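Local coordinates for cell wall surface anchor family protein (Streptococcus agalactiae serogroup V, PDB 3PF2) that builds the shaft of the type 1 pilus on the streptococcal surface as its major, probably sortase-polymerised, backbone pilin, at residues K8-G17 against K114-N125. Numbering follows the deposited sequence.
Sequences KTDKDVKKLG and KNQDALDKATAN. With CA (calcium ion), chain B.
Gln116 reaches from helix 116-121 to the edge strand 9-13 and gives the one direct hydrogen bond between them, NE2 to Thr9 O (2.9 Å, nearly straight at 176°), meeting the carbonyl from above its plane. A bend at chi2 (78°) carries the amide forward along its helix, where NE2 also donates to Asp120 OD1 (2.9 Å). Both acceptors lie in the amide plane, which fixes its rotation, and a water joins Gln116 OE1 to Thr9 N.

Van der Waals contacts, many against backbone carbonyls, accompany this bond. Leu119 CD2 sits 3.3 Å from Lys8 O and against Asp10 CB, while the methylenes of Lys8 pass across Gln116 and approach Lys114 O. Farther along, Leu16 CB lies 3.6 Å from Ala122 O and its CD1 reaches Ala124.

Calcium is bound by the strand. Asp10 binds it through both carboxylate oxygens, Lys11 through O, and Asp12 through OD1 (2.2 Å); Asp19 also contributes. One of its waters donates to Asp120 O, tying helix to metal. Asp12 OD2 takes Gly17 N (2.8 Å), closing the turn after the strand.

Lys34 of the adjacent antiparallel strand 29-35 pairs with Asp12 and bonds to Asp10 and Leu119 O, whereas Arg175 holds Asp120. Lys11, pointing away from the helix, forms the isopeptide link to Asn152. Helix 116-121 runs nearly parallel to this cross-linked edge strand of the Ig-like, CNA-type domain.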
loop_
_atom_site.group_PDB
_atom_site.type_symbol
_atom_site.label_atom_id
_atom_site.label_comp_id
_atom_site.label_asym_id
_atom_site.label_seq_id
_atom_site.Cartn_x
_atom_site.Cartn_y
_atom_site.Cartn_z
ATOM N N LYS A 8 13.567 -11.468 17.109
ATOM C CA LYS A 8 12.443 -10.545 17.278
ATOM C C LYS A 8 12.130 -10.054 15.877
ATOM O O LYS A 8 13.041 -9.865 15.062
ATOM C CB LYS A 8 12.860 -9.366 18.150
ATOM C CG LYS A 8 12.898 -9.656 19.644
ATOM C CD LYS A 8 14.155 -10.420 20.007
ATOM C CE LYS A 8 14.183 -10.756 21.465
ATOM N NZ LYS A 8 15.161 -11.862 21.655
ATOM N N THR A 9 10.855 -9.824 15.600
ATOM C CA THR A 9 10.432 -9.444 14.252
ATOM C C THR A 9 9.612 -8.164 14.268
ATOM O O THR A 9 9.000 -7.823 15.265
ATOM C CB THR A 9 9.623 -10.573 13.566
ATOM O OG1 THR A 9 8.634 -11.087 14.474
ATOM C CG2 THR A 9 10.564 -11.709 13.150
ATOM N N ASP A 10 9.629 -7.449 13.149
ATOM C CA ASP A 10 8.803 -6.254 12.979
ATOM C C ASP A 10 8.563 -6.083 11.494
ATOM O O ASP A 10 9.300 -6.634 10.673
ATOM C CB ASP A 10 9.524 -5.016 13.524
ATOM C CG ASP A 10 8.747 -3.724 13.290
ATOM O OD1 ASP A 10 7.524 -3.726 13.438
ATOM O OD2 ASP A 10 9.359 -2.695 12.978
ATOM N N LYS A 11 7.554 -5.292 11.138
ATOM C CA LYS A 11 7.331 -4.956 9.734
ATOM C C LYS A 11 7.124 -3.441 9.646
ATOM O O LYS A 11 6.500 -2.846 10.522
ATOM C CB LYS A 11 6.106 -5.712 9.193
ATOM C CG LYS A 11 5.929 -5.685 7.660
ATOM C CD LYS A 11 4.661 -6.435 7.243
ATOM C CE LYS A 11 4.472 -6.429 5.718
ATOM N NZ LYS A 11 3.374 -7.346 5.280
ATOM N N ASP A 12 7.683 -2.835 8.603
ATOM C CA ASP A 12 7.498 -1.412 8.304
ATOM C C ASP A 12 6.931 -1.271 6.893
ATOM O O ASP A 12 6.808 -2.243 6.152
ATOM C CB ASP A 12 8.843 -0.674 8.333
ATOM C CG ASP A 12 9.467 -0.614 9.721
ATOM O OD1 ASP A 12 8.773 -0.937 10.727
ATOM O OD2 ASP A 12 10.659 -0.259 9.796
ATOM N N VAL A 13 6.565 -0.041 6.540
ATOM C CA VAL A 13 6.139 0.282 5.193
ATOM C C VAL A 13 6.782 1.586 4.762
ATOM O O VAL A 13 7.053 2.462 5.600
ATOM C CB VAL A 13 4.604 0.382 5.084
ATOM C CG1 VAL A 13 4.065 1.621 5.837
ATOM C CG2 VAL A 13 4.148 0.339 3.623
ATOM N N LYS A 14 7.009 1.684 3.448
ATOM C CA LYS A 14 7.545 2.879 2.753
ATOM C C LYS A 14 9.053 3.010 2.899
ATOM O O LYS A 14 9.771 3.097 1.894
ATOM C CB LYS A 14 6.788 4.184 3.124
ATOM C CG LYS A 14 7.134 5.423 2.241
ATOM C CD LYS A 14 6.090 6.534 2.442
ATOM C CE LYS A 14 6.379 7.718 1.554
ATOM N NZ LYS A 14 5.299 8.765 1.696
ATOM N N LYS A 15 9.530 3.044 4.141
ATOM C CA LYS A 15 10.951 3.038 4.430
ATOM C C LYS A 15 11.149 2.483 5.830
ATOM O O LYS A 15 10.199 2.390 6.622
ATOM C CB LYS A 15 11.518 4.463 4.367
ATOM C CG LYS A 15 10.956 5.390 5.457
ATOM C CD LYS A 15 11.219 6.860 5.146
ATOM C CE LYS A 15 10.874 7.732 6.341
ATOM N NZ LYS A 15 10.855 9.187 5.917
ATOM N N LEU A 16 12.398 2.165 6.161
ATOM C CA LEU A 16 12.705 1.715 7.518
ATOM C C LEU A 16 12.347 2.772 8.537
ATOM O O LEU A 16 12.747 3.949 8.409
ATOM C CB LEU A 16 14.186 1.330 7.656
ATOM C CG LEU A 16 14.573 0.051 6.907
ATOM C CD1 LEU A 16 16.090 -0.126 6.968
ATOM C CD2 LEU A 16 13.871 -1.157 7.538
ATOM N N GLY A 17 11.573 2.354 9.534
ATOM C CA GLY A 17 11.198 3.217 10.644
ATOM C C GLY A 17 9.809 3.816 10.503
ATOM O O GLY A 17 9.333 4.484 11.433
ATOM N N LYS A 114 19.445 -6.372 18.791
ATOM C CA LYS A 114 18.909 -7.485 19.569
ATOM C C LYS A 114 17.577 -7.238 20.258
ATOM O O LYS A 114 16.881 -8.188 20.581
ATOM C CB LYS A 114 19.957 -8.034 20.541
ATOM C CG LYS A 114 20.413 -7.059 21.583
ATOM C CD LYS A 114 21.544 -7.672 22.408
ATOM C CE LYS A 114 21.882 -6.806 23.600
ATOM N NZ LYS A 114 22.947 -7.435 24.437
ATOM N N ASN A 115 17.229 -5.973 20.462
ATOM C CA ASN A 115 16.052 -5.590 21.235
ATOM C C ASN A 115 14.852 -5.307 20.293
ATOM O O ASN A 115 15.034 -4.725 19.225
ATOM C CB ASN A 115 16.452 -4.364 22.084
ATOM C CG ASN A 115 15.323 -3.796 22.885
ATOM O OD1 ASN A 115 14.484 -3.074 22.353
ATOM N ND2 ASN A 115 15.316 -4.071 24.198
ATOM N N GLN A 116 13.650 -5.739 20.688
ATOM C CA GLN A 116 12.435 -5.495 19.900
ATOM C C GLN A 116 12.240 -4.002 19.615
ATOM O O GLN A 116 11.912 -3.645 18.490
ATOM C CB GLN A 116 11.195 -6.033 20.623
ATOM C CG GLN A 116 9.870 -5.720 19.932
ATOM C CD GLN A 116 9.608 -6.635 18.754
ATOM O OE1 GLN A 116 9.505 -7.856 18.920
ATOM N NE2 GLN A 116 9.503 -6.061 17.562
ATOM N N ASP A 117 12.399 -3.146 20.637
ATOM C CA ASP A 117 12.164 -1.702 20.439
ATOM C C ASP A 117 13.201 -1.092 19.489
ATOM O O ASP A 117 12.862 -0.249 18.660
ATOM C CB ASP A 117 12.168 -0.919 21.754
ATOM C CG ASP A 117 11.096 -1.362 22.721
ATOM O OD1 ASP A 117 9.964 -1.668 22.285
ATOM O OD2 ASP A 117 11.396 -1.390 23.939
ATOM N N ALA A 118 14.465 -1.505 19.630
ATOM C CA ALA A 118 15.531 -1.045 18.720
ATOM C C ALA A 118 15.197 -1.460 17.291
ATOM O O ALA A 118 15.381 -0.671 16.346
ATOM C CB ALA A 118 16.910 -1.595 19.137
ATOM N N LEU A 119 14.676 -2.675 17.139
ATOM C CA LEU A 119 14.297 -3.166 15.814
ATOM C C LEU A 119 13.177 -2.293 15.245
ATOM O O LEU A 119 13.267 -1.823 14.094
ATOM C CB LEU A 119 13.906 -4.649 15.845
ATOM C CG LEU A 119 13.583 -5.213 14.460
ATOM C CD1 LEU A 119 14.827 -5.256 13.540
ATOM C CD2 LEU A 119 12.902 -6.583 14.551
ATOM N N ASP A 120 12.159 -2.037 16.077
ATOM C CA ASP A 120 10.983 -1.253 15.681
ATOM C C ASP A 120 11.380 0.152 15.242
ATOM O O ASP A 120 10.727 0.749 14.370
ATOM C CB ASP A 120 9.999 -1.102 16.856
ATOM C CG ASP A 120 9.312 -2.397 17.239
ATOM O OD1 ASP A 120 9.422 -3.407 16.520
ATOM O OD2 ASP A 120 8.622 -2.400 18.277
ATOM N N LYS A 121 12.425 0.690 15.876
ATOM C CA LYS A 121 12.838 2.079 15.679
ATOM C C LYS A 121 13.924 2.216 14.627
ATOM O O LYS A 121 14.334 3.332 14.328
ATOM C CB LYS A 121 13.338 2.693 16.991
ATOM C CG LYS A 121 12.318 3.554 17.734
ATOM C CD LYS A 121 11.210 2.710 18.291
ATOM C CE LYS A 121 10.223 3.536 19.110
ATOM N NZ LYS A 121 9.225 2.652 19.762
ATOM N N ALA A 122 14.396 1.098 14.080
ATOM C CA ALA A 122 15.523 1.124 13.131
ATOM C C ALA A 122 15.169 1.910 11.867
ATOM O O ALA A 122 14.113 1.697 11.273
ATOM C CB ALA A 122 15.960 -0.297 12.763
ATOM N N THR A 123 16.052 2.836 11.481
ATOM C CA THR A 123 15.826 3.663 10.290
ATOM C C THR A 123 16.903 3.413 9.232
ATOM O O THR A 123 16.891 4.008 8.137
ATOM C CB THR A 123 15.776 5.164 10.645
ATOM O OG1 THR A 123 16.997 5.549 11.293
ATOM C CG2 THR A 123 14.587 5.474 11.561
ATOM N N ALA A 124 17.835 2.537 9.585
ATOM C CA ALA A 124 18.957 2.172 8.744
ATOM C C ALA A 124 19.358 0.757 9.124
ATOM O O ALA A 124 18.978 0.257 10.186
ATOM C CB ALA A 124 20.135 3.144 8.944
ATOM N N ASN A 125 20.115 0.121 8.241
ATOM C CA ASN A 125 20.599 -1.249 8.456
ATOM C C ASN A 125 22.070 -1.196 8.059
ATOM O O ASN A 125 22.406 -1.083 6.883
ATOM C CB ASN A 125 19.793 -2.225 7.593
ATOM C CG ASN A 125 20.098 -3.690 7.882
ATOM O OD1 ASN A 125 20.890 -4.016 8.749
ATOM N ND2 ASN A 125 19.478 -4.575 7.116
HETATM CA CA CA B . 7.271 -1.487 12.303
HETATM O O HOH W 1 17.468 -10.765 20.603
HETATM O O HOH W 2 8.925 -10.232 17.769
HETATM O O HOH W 3 14.627 5.222 7.026
HETATM O O HOH W 4 7.959 0.074 13.975
HETATM O O HOH W 5 5.159 -1.810 13.318
#